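Local coordinates for protein diaminopimelate decarboxylase (PDB 2P3E) that probably catalyses the pyridoxal-phosphate-dependent decarboxylation of meso-diaminopimelate to L-lysine, the last step of lysine biosynthesis by the diaminopimelate pathway, at residues B[92-97]-B[102-107]; B[118-123]-B[136-141]; B[332-337]-B[365-370]. One frame throughout, in Å; residues are numbered along the deposited sequence.

Interaction 1: residues B[92-97]-B[102-107]; sequences YLAKKA and ERIVYA
A94 and I104 carry this small apolar contact between a helix and the strand that follows it: CB of A94 meets the terminal methyl CD1 of I104 at 3.8 Å. The aliphatic part of K95 lies at the border, its CG 4.4 Å from I104 CD1. The fit depends on the isoleucine chain. With CG1 anti to the carbonyl carbon (chi1 -61°) and CD1 extended beyond it (chi2 -180°), the longer branch carries its end methyl out to the helix. A94 turns its CB toward the strand, and this pair has the nearest CA atoms of the two segments, A94 CA and I104 CA lying 8.0 Å apart. K95 sends its ammonium group to S122 OG, so the border chain touches the isoleucine by its carbons and bonds by its tip elsewhere. Both buried partners also rest on the preceding strand, A94 on A83 and I104 on I85. The whole is a parallel beta-alpha-beta unit of the pyridoxal-binding TIM barrel: strand 82-85, helix 88-96 and strand 104-106. Strand 104-106 is hydrogen-bonded to 82-85 on one flank and to 126-129 on the other, and helix 88-96 packs over strands 82-85 and 104-106.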
loop_
_atom_site.group_PDB
_atom_site.type_symbol
_atom_site.label_atom_id
_atom_site.label_comp_id
_atom_site.label_asym_id
_atom_site.label_seq_id
_atom_site.Cartn_x
_atom_site.Cartn_y
_atom_site.Cartn_z
ATOM N N TYR B 92 1.093 -9.617 -18.894
ATOM C CA TYR B 92 1.989 -8.705 -19.632
ATOM C C TYR B 92 3.420 -8.926 -19.186
ATOM O O TYR B 92 4.317 -9.116 -20.015
ATOM C CB TYR B 92 1.525 -7.250 -19.424
ATOM C CG TYR B 92 2.589 -6.159 -19.484
ATOM C CD1 TYR B 92 2.790 -5.419 -20.649
ATOM C CD2 TYR B 92 3.352 -5.839 -18.355
ATOM C CE1 TYR B 92 3.752 -4.404 -20.714
ATOM C CE2 TYR B 92 4.333 -4.838 -18.408
ATOM C CZ TYR B 92 4.518 -4.127 -19.590
ATOM O OH TYR B 92 5.462 -3.128 -19.624
ATOM N N LEU B 93 3.615 -8.938 -17.869
ATOM C CA LEU B 93 4.925 -9.093 -17.272
ATOM C C LEU B 93 5.552 -10.439 -17.592
ATOM O O LEU B 93 6.714 -10.508 -18.011
ATOM C CB LEU B 93 4.795 -8.903 -15.775
ATOM C CG LEU B 93 6.022 -8.634 -14.928
ATOM C CD1 LEU B 93 6.568 -7.229 -15.182
ATOM C CD2 LEU B 93 5.520 -8.767 -13.530
ATOM N N ALA B 94 4.776 -11.515 -17.438
ATOM C CA ALA B 94 5.287 -12.866 -17.727
ATOM C C ALA B 94 5.741 -12.935 -19.191
ATOM O O ALA B 94 6.840 -13.422 -19.487
ATOM C CB ALA B 94 4.201 -13.930 -17.436
ATOM N N LYS B 95 4.895 -12.418 -20.085
ATOM C CA LYS B 95 5.173 -12.432 -21.532
ATOM C C LYS B 95 6.405 -11.614 -21.925
ATOM O O LYS B 95 7.217 -12.076 -22.722
ATOM C CB LYS B 95 3.930 -12.007 -22.336
ATOM C CG LYS B 95 2.867 -13.113 -22.424
ATOM C CD LYS B 95 1.494 -12.590 -22.874
ATOM C CE LYS B 95 1.393 -12.425 -24.375
ATOM N NZ LYS B 95 0.004 -12.073 -24.810
ATOM N N LYS B 96 6.553 -10.425 -21.335
ATOM C CA LYS B 96 7.720 -9.572 -21.533
ATOM C C LYS B 96 8.991 -10.221 -21.036
ATOM O O LYS B 96 10.075 -9.989 -21.598
ATOM C CB LYS B 96 7.560 -8.241 -20.788
ATOM C CG LYS B 96 6.667 -7.231 -21.473
ATOM C CD LYS B 96 7.445 -6.369 -22.454
ATOM C CE LYS B 96 6.546 -5.277 -22.994
ATOM N NZ LYS B 96 7.173 -4.597 -24.169
ATOM N N ALA B 97 8.871 -11.011 -19.973
ATOM C CA ALA B 97 10.016 -11.732 -19.429
ATOM C C ALA B 97 10.348 -13.027 -20.183
ATOM O O ALA B 97 11.262 -13.756 -19.791
ATOM C CB ALA B 97 9.808 -12.006 -17.931
ATOM N N GLU B 102 2.116 -21.292 -22.720
ATOM C CA GLU B 102 2.047 -22.723 -22.412
ATOM C C GLU B 102 2.531 -23.068 -20.989
ATOM O O GLU B 102 2.276 -24.169 -20.491
ATOM C CB GLU B 102 2.807 -23.536 -23.470
ATOM C CG GLU B 102 2.212 -23.428 -24.896
ATOM C CD GLU B 102 2.668 -22.204 -25.669
ATOM O OE1 GLU B 102 3.460 -21.413 -25.129
ATOM O OE2 GLU B 102 2.233 -22.027 -26.831
ATOM N N ARG B 103 3.231 -22.137 -20.334
ATOM C CA ARG B 103 3.646 -22.331 -18.937
ATOM C C ARG B 103 2.961 -21.315 -17.991
ATOM O O ARG B 103 3.403 -21.111 -16.869
ATOM C CB ARG B 103 5.159 -22.238 -18.807
ATOM C CG ARG B 103 5.960 -23.225 -19.705
ATOM C CD ARG B 103 7.376 -23.486 -19.173
ATOM N NE ARG B 103 8.118 -22.250 -18.872
ATOM C CZ ARG B 103 9.180 -21.786 -19.546
ATOM N NH1 ARG B 103 9.668 -22.460 -20.597
ATOM N NH2 ARG B 103 9.773 -20.649 -19.156
ATOM N N ILE B 104 1.872 -20.701 -18.445
ATOM C CA ILE B 104 1.172 -19.688 -17.645
ATOM C C ILE B 104 -0.192 -20.191 -17.174
ATOM O O ILE B 104 -0.993 -20.694 -17.987
ATOM C CB ILE B 104 1.024 -18.359 -18.435
ATOM C CG1 ILE B 104 2.412 -17.807 -18.787
ATOM C CG2 ILE B 104 0.098 -17.338 -17.688
ATOM C CD1 ILE B 104 2.386 -16.487 -19.566
ATOM N N VAL B 105 -0.439 -20.072 -15.861
ATOM C CA VAL B 105 -1.739 -20.393 -15.276
ATOM C C VAL B 105 -2.325 -19.139 -14.595
ATOM O O VAL B 105 -1.590 -18.340 -14.020
ATOM C CB VAL B 105 -1.668 -21.594 -14.283
ATOM C CG1 VAL B 105 -1.226 -22.887 -15.010
ATOM C CG2 VAL B 105 -0.720 -21.291 -13.105
ATOM N N TYR B 106 -3.642 -18.984 -14.656
ATOM C CA TYR B 106 -4.263 -17.729 -14.256
ATOM C C TYR B 106 -5.264 -17.993 -13.135
ATOM O O TYR B 106 -6.308 -18.614 -13.369
ATOM C CB TYR B 106 -4.943 -17.075 -15.474
ATOM C CG TYR B 106 -5.452 -15.617 -15.345
ATOM C CD1 TYR B 106 -5.813 -14.898 -16.489
ATOM C CD2 TYR B 106 -5.552 -14.968 -14.120
ATOM C CE1 TYR B 106 -6.284 -13.578 -16.412
ATOM C CE2 TYR B 106 -6.027 -13.644 -14.036
ATOM C CZ TYR B 106 -6.387 -12.960 -15.187
ATOM O OH TYR B 106 -6.852 -11.643 -15.121
ATOM N N ALA B 107 -4.943 -17.525 -11.930
ATOM C CA ALA B 107 -5.818 -17.715 -10.765
ATOM C C ALA B 107 -6.506 -16.427 -10.312
ATOM O O ALA B 107 -6.365 -15.379 -10.925
ATOM C CB ALA B 107 -5.058 -18.323 -9.624
#

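Interaction 2: residues B[118-123]-B[136-141]; sequences DAVDSE and DVLNEI
V120 turns CG1 anti to its backbone N (chi1 168°), which places CG2 anti to the carbonyl carbon and aims that methyl at helix 132-145. L138 holds chi1 at -98°, off the staggered values, with the chain extended at chi2, and so brings CD2 to the valine. The two side chains cross obliquely, V120 CG2 lying 3.7 Å from L138 CD2. I141, one helical turn further along, offers its branch methyl to the same valine atom, with its CG2 4.2 Å from V120 CG2. A single valine methyl thus meets both L138 and I141. All three side chains are buried, and the interface between these segments is wholly apolar.

Helices 113-121 and 132-145 are successive outer helices of the TIM barrel, joined through strand 126-129, whose F127 touches both V120 and L138. The packing therefore links neighbouring helices with the barrel strand beneath them. L116, a turn before V120 on the same helix, extends the apolar seam to L138 and I141, while L145 continues it past V120.

Just beyond V120 the chain turns out of the helix in a Schellman motif: E123 has positive phi, and its N bonds V120 O at 2.9 Å. The carbonyl oxygen of D118 is gripped twice by S122, whose N and OG reach it from opposite faces of the carbonyl plane. The OG bond is 2.7 Å from S122 OG to D118 O, with the donor tilted 33° from that plane. Past the helix end, E123 OE1 pairs with R150 in a salt bridge.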
loop_
_atom_site.group_PDB
_atom_site.type_symbol
_atom_site.label_atom_id
_atom_site.label_comp_id
_atom_site.label_asym_id
_atom_site.label_seq_id
_atom_site.Cartn_x
_atom_site.Cartn_y
_atom_site.Cartn_z
ATOM N N ASP B 118 -7.635 -11.205 -23.192
ATOM C CA ASP B 118 -6.199 -11.263 -23.444
ATOM C C ASP B 118 -5.601 -12.637 -23.137
ATOM O O ASP B 118 -4.769 -13.146 -23.897
ATOM C CB ASP B 118 -5.479 -10.177 -22.643
ATOM C CG ASP B 118 -5.727 -8.778 -23.200
ATOM O OD1 ASP B 118 -6.382 -8.632 -24.260
ATOM O OD2 ASP B 118 -5.260 -7.814 -22.567
ATOM N N ALA B 119 -6.017 -13.233 -22.020
ATOM C CA ALA B 119 -5.476 -14.528 -21.620
ATOM C C ALA B 119 -5.974 -15.653 -22.540
ATOM O O ALA B 119 -5.221 -16.536 -22.899
ATOM C CB ALA B 119 -5.813 -14.826 -20.156
ATOM N N VAL B 120 -7.249 -15.618 -22.902
ATOM C CA VAL B 120 -7.804 -16.627 -23.828
ATOM C C VAL B 120 -7.066 -16.514 -25.156
ATOM O O VAL B 120 -6.562 -17.503 -25.679
ATOM C CB VAL B 120 -9.338 -16.479 -23.996
ATOM C CG1 VAL B 120 -9.860 -17.329 -25.158
ATOM C CG2 VAL B 120 -10.039 -16.876 -22.705
ATOM N N ASP B 121 -6.975 -15.289 -25.667
ATOM C CA ASP B 121 -6.216 -15.000 -26.890
ATOM C C ASP B 121 -4.756 -15.447 -26.834
ATOM O O ASP B 121 -4.208 -15.937 -27.839
ATOM C CB ASP B 121 -6.297 -13.507 -27.210
ATOM C CG ASP B 121 -6.291 -13.244 -28.691
ATOM O OD1 ASP B 121 -5.195 -13.004 -29.229
ATOM O OD2 ASP B 121 -7.369 -13.308 -29.317
ATOM N N SER B 122 -4.127 -15.301 -25.659
ATOM C CA SER B 122 -2.756 -15.720 -25.470
ATOM C C SER B 122 -2.619 -17.245 -25.403
ATOM O O SER B 122 -1.506 -17.747 -25.399
ATOM C CB SER B 122 -2.155 -15.086 -24.207
ATOM O OG SER B 122 -2.114 -13.667 -24.327
ATOM N N GLU B 123 -3.745 -17.961 -25.354
ATOM C CA GLU B 123 -3.735 -19.431 -25.234
ATOM C C GLU B 123 -2.918 -19.921 -24.014
ATOM O O GLU B 123 -2.036 -20.772 -24.133
ATOM C CB GLU B 123 -3.241 -20.080 -26.543
ATOM C CG GLU B 123 -4.150 -19.819 -27.745
ATOM C CD GLU B 123 -5.384 -20.748 -27.818
ATOM O OE1 GLU B 123 -5.644 -21.563 -26.896
ATOM O OE2 GLU B 123 -6.109 -20.667 -28.826
ATOM N N ASP B 136 -19.209 -19.263 -17.273
ATOM C CA ASP B 136 -20.108 -18.729 -18.301
ATOM C C ASP B 136 -19.444 -17.602 -19.096
ATOM O O ASP B 136 -19.503 -17.571 -20.341
ATOM C CB ASP B 136 -21.384 -18.203 -17.634
ATOM C CG ASP B 136 -22.272 -19.310 -17.114
ATOM O OD1 ASP B 136 -22.249 -20.408 -17.691
ATOM O OD2 ASP B 136 -23.002 -19.084 -16.125
ATOM N N VAL B 137 -18.802 -16.690 -18.360
ATOM C CA VAL B 137 -18.065 -15.563 -18.941
ATOM C C VAL B 137 -16.910 -16.022 -19.817
ATOM O O VAL B 137 -16.798 -15.581 -20.971
ATOM C CB VAL B 137 -17.562 -14.576 -17.847
ATOM C CG1 VAL B 137 -16.633 -13.517 -18.460
ATOM C CG2 VAL B 137 -18.735 -13.922 -17.136
ATOM N N LEU B 138 -16.053 -16.903 -19.282
ATOM C CA LEU B 138 -14.958 -17.485 -20.056
ATOM C C LEU B 138 -15.454 -18.209 -21.301
ATOM O O LEU B 138 -14.836 -18.129 -22.369
ATOM C CB LEU B 138 -14.164 -18.491 -19.216
ATOM C CG LEU B 138 -12.863 -18.122 -18.527
ATOM C CD1 LEU B 138 -12.303 -19.409 -17.915
ATOM C CD2 LEU B 138 -11.851 -17.485 -19.482
ATOM N N ASN B 139 -16.554 -18.939 -21.148
ATOM C CA ASN B 139 -17.147 -19.671 -22.271
ATOM C C ASN B 139 -17.634 -18.689 -23.352
ATOM O O ASN B 139 -17.421 -18.912 -24.547
ATOM C CB ASN B 139 -18.296 -20.551 -21.778
ATOM C CG ASN B 139 -18.885 -21.425 -22.878
ATOM O OD1 ASN B 139 -18.194 -22.255 -23.474
ATOM N ND2 ASN B 139 -20.177 -21.244 -23.142
ATOM N N GLU B 140 -18.280 -17.609 -22.919
ATOM C CA GLU B 140 -18.775 -16.579 -23.845
ATOM C C GLU B 140 -17.628 -15.925 -24.613
ATOM O O GLU B 140 -17.692 -15.791 -25.843
ATOM C CB GLU B 140 -19.627 -15.541 -23.103
ATOM C CG GLU B 140 -20.263 -14.462 -24.010
ATOM C CD GLU B 140 -21.530 -13.847 -23.413
ATOM O OE1 GLU B 140 -21.630 -13.739 -22.165
ATOM N N ILE B 141 -16.577 -15.544 -23.882
ATOM C CA ILE B 141 -15.367 -14.917 -24.441
ATOM C C ILE B 141 -14.594 -15.825 -25.396
ATOM O O ILE B 141 -14.171 -15.378 -26.475
ATOM C CB ILE B 141 -14.415 -14.408 -23.325
ATOM C CG1 ILE B 141 -15.023 -13.175 -22.636
ATOM C CG2 ILE B 141 -13.026 -14.117 -23.897
ATOM C CD1 ILE B 141 -14.424 -12.831 -21.272
#

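Interaction 3: residues B[332-337]-B[365-370]; sequences ETKERK and RGEYLA
R336 and E367 form the salt bridge that carries this surface contact. The side chains approach from opposite directions, and the guanidinium meets the carboxylate end-on through NH1 and NH2. R336 NH1 reaches E367 OE2 at 2.7 Å, on the syn side of the oxygen, and R336 NH2 reaches the syn lone pair of E367 OE1 at 3.2 Å. A weak bond from NH1 to OE1 closes the fork. The two flat groups are 24° apart, nearly coplanar, which suits the two-pronged grip. A bend at chi3 (-71°) swings the guanidinium round to the extended glutamate. Further polar partners steady the pair: E361 accepts from R336 NH2, and the backbone N of Q364 donates to E367 OE2.

The loop 332-337 joins strands 328-330 and 338-344 of the mixed sheet, in the beta domain apart from the barrel. Strand 368-371 runs antiparallel to 328-330, with Y368 bonded to V331 through the backbone.

Water continues this link where the loop begins. One molecule accepts from E332 N at 2.9 Å and donates to Y368 O at 2.7 Å and to E367 OE1 at 3.0 Å, tying both backbones to the salt-bridged carboxylate.

By packing and charge, K334 adds a second layer. Its CD lies 3.8 Å above the centre of one face of the R336 guanidinium. Its ammonium group pairs with E332 OE1, with NZ and OE1 3.5 Å apart, while E332 OE2 takes K26, and NZ stays near E367 without bridging it.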
loop_
_atom_site.group_PDB
_atom_site.type_symbol
_atom_site.label_atom_id
_atom_site.label_comp_id
_atom_site.label_asym_id
_atom_site.label_seq_id
_atom_site.Cartn_x
_atom_site.Cartn_y
_atom_site.Cartn_z
ATOM N N GLU B 332 26.943 -2.528 9.799
ATOM C CA GLU B 332 28.235 -2.522 10.512
ATOM C C GLU B 332 28.046 -3.001 11.958
ATOM O O GLU B 332 27.330 -2.364 12.734
ATOM C CB GLU B 332 28.867 -1.115 10.522
ATOM C CG GLU B 332 29.428 -0.610 9.193
ATOM C CD GLU B 332 30.388 0.589 9.341
ATOM O OE1 GLU B 332 30.649 1.050 10.472
ATOM O OE2 GLU B 332 30.895 1.092 8.312
ATOM N N THR B 333 28.657 -4.134 12.314
ATOM C CA THR B 333 28.753 -4.558 13.727
ATOM C C THR B 333 29.931 -3.834 14.378
ATOM O O THR B 333 31.031 -3.811 13.814
ATOM C CB THR B 333 29.101 -6.050 13.906
ATOM O OG1 THR B 333 28.654 -6.844 12.801
ATOM C CG2 THR B 333 28.536 -6.604 15.237
ATOM N N LYS B 334 29.715 -3.279 15.570
ATOM C CA LYS B 334 30.755 -2.485 16.245
ATOM C C LYS B 334 31.002 -2.830 17.717
ATOM O O LYS B 334 31.491 -1.982 18.473
ATOM C CB LYS B 334 30.438 -0.992 16.125
ATOM C CG LYS B 334 30.852 -0.359 14.812
ATOM C CD LYS B 334 30.367 1.070 14.729
ATOM C CE LYS B 334 30.837 1.715 13.440
ATOM N NZ LYS B 334 30.315 3.108 13.314
ATOM N N GLU B 335 30.684 -4.056 18.127
ATOM C CA GLU B 335 30.830 -4.469 19.538
ATOM C C GLU B 335 30.341 -3.357 20.468
ATOM O O GLU B 335 31.116 -2.737 21.218
ATOM C CB GLU B 335 32.272 -4.900 19.866
ATOM C CG GLU B 335 32.695 -6.217 19.206
ATOM N N ARG B 336 29.050 -3.071 20.347
ATOM C CA ARG B 336 28.376 -2.103 21.185
ATOM C C ARG B 336 27.300 -2.826 21.991
ATOM O O ARG B 336 26.962 -3.981 21.701
ATOM C CB ARG B 336 27.718 -1.031 20.318
ATOM C CG ARG B 336 28.679 -0.184 19.527
ATOM C CD ARG B 336 27.933 0.595 18.477
ATOM N NE ARG B 336 27.443 -0.258 17.392
ATOM C CZ ARG B 336 26.914 0.211 16.262
ATOM N NH1 ARG B 336 26.796 1.527 16.083
ATOM N NH2 ARG B 336 26.501 -0.626 15.321
ATOM N N LYS B 337 26.768 -2.139 22.997
ATOM C CA LYS B 337 25.614 -2.616 23.758
ATOM C C LYS B 337 24.376 -2.698 22.835
ATOM O O LYS B 337 24.255 -1.944 21.856
ATOM C CB LYS B 337 25.355 -1.654 24.923
ATOM C CG LYS B 337 24.297 -2.082 25.939
ATOM C CD LYS B 337 24.070 -0.978 26.978
ATOM C CE LYS B 337 23.430 0.256 26.346
ATOM N NZ LYS B 337 23.584 1.520 27.148
ATOM N N ARG B 365 22.876 7.989 13.836
ATOM C CA ARG B 365 22.470 8.691 12.633
ATOM C C ARG B 365 23.520 8.474 11.532
ATOM O O ARG B 365 24.719 8.608 11.785
ATOM C CB ARG B 365 22.285 10.191 12.933
ATOM C CG ARG B 365 22.058 11.056 11.691
ATOM C CD ARG B 365 21.412 12.423 12.024
ATOM N NE ARG B 365 20.674 12.977 10.867
ATOM C CZ ARG B 365 21.237 13.785 9.981
ATOM N NH1 ARG B 365 22.507 14.103 10.139
ATOM N NH2 ARG B 365 20.556 14.278 8.958
ATOM N N GLY B 366 23.064 8.098 10.336
ATOM C CA GLY B 366 23.950 7.891 9.188
ATOM C C GLY B 366 24.292 6.421 8.946
ATOM O O GLY B 366 24.670 6.036 7.833
ATOM N N GLU B 367 24.168 5.595 9.985
ATOM C CA GLU B 367 24.433 4.159 9.847
ATOM C C GLU B 367 23.302 3.478 9.085
ATOM O O GLU B 367 22.179 3.964 9.095
ATOM C CB GLU B 367 24.537 3.491 11.209
ATOM C CG GLU B 367 25.865 3.654 11.889
ATOM C CD GLU B 367 25.954 2.767 13.107
ATOM O OE1 GLU B 367 26.034 1.518 12.968
ATOM O OE2 GLU B 367 25.933 3.329 14.205
ATOM N N TYR B 368 23.606 2.337 8.466
ATOM C CA TYR B 368 22.604 1.570 7.720
ATOM C C TYR B 368 22.158 0.305 8.457
ATOM O O TYR B 368 22.966 -0.330 9.158
ATOM C CB TYR B 368 23.149 1.179 6.341
ATOM C CG TYR B 368 23.672 2.344 5.542
ATOM C CD1 TYR B 368 22.794 3.209 4.881
ATOM C CD2 TYR B 368 25.055 2.589 5.451
ATOM C CE1 TYR B 368 23.290 4.300 4.137
ATOM C CE2 TYR B 368 25.555 3.677 4.718
ATOM C CZ TYR B 368 24.672 4.515 4.070
ATOM O OH TYR B 368 25.146 5.573 3.326
ATOM N N LEU B 369 20.878 -0.052 8.285
ATOM C CA LEU B 369 20.331 -1.318 8.791
ATOM C C LEU B 369 19.869 -2.190 7.610
ATOM O O LEU B 369 19.497 -1.659 6.556
ATOM C CB LEU B 369 19.130 -1.050 9.716
ATOM C CG LEU B 369 19.337 -0.114 10.929
ATOM C CD1 LEU B 369 18.038 0.086 11.724
ATOM C CD2 LEU B 369 20.427 -0.708 11.806
ATOM N N ALA B 370 19.932 -3.511 7.784
ATOM C CA ALA B 370 19.398 -4.478 6.836
ATOM C C ALA B 370 18.152 -5.157 7.394
ATOM O O ALA B 370 18.195 -5.771 8.465
ATOM C CB ALA B 370 20.457 -5.526 6.465
HETATM O O HOH W 1 25.233 -0.301 10.681
#

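Along the chain the three contacts follow in series, each closing before the next opens. Interactions 1 and 2 are neighbours in the TIM barrel, their centres about 15 Å apart. Strand 104-106 is followed in the chain by helix 113-121, Y106 packs on A119, and the K95-S122 bond is a second touch, so consecutive beta-alpha units are stitched side by side. Interaction 3 lies on the other side of the chain's centre, in the mixed sheet, its centre about 42 Å from that of interaction 1 and about 54 Å from that of interaction 2. In the dimer the far ends meet again: R365, in interaction 3, packs on V137 of the other subunit, a residue of interaction 2, and bridges to its E113.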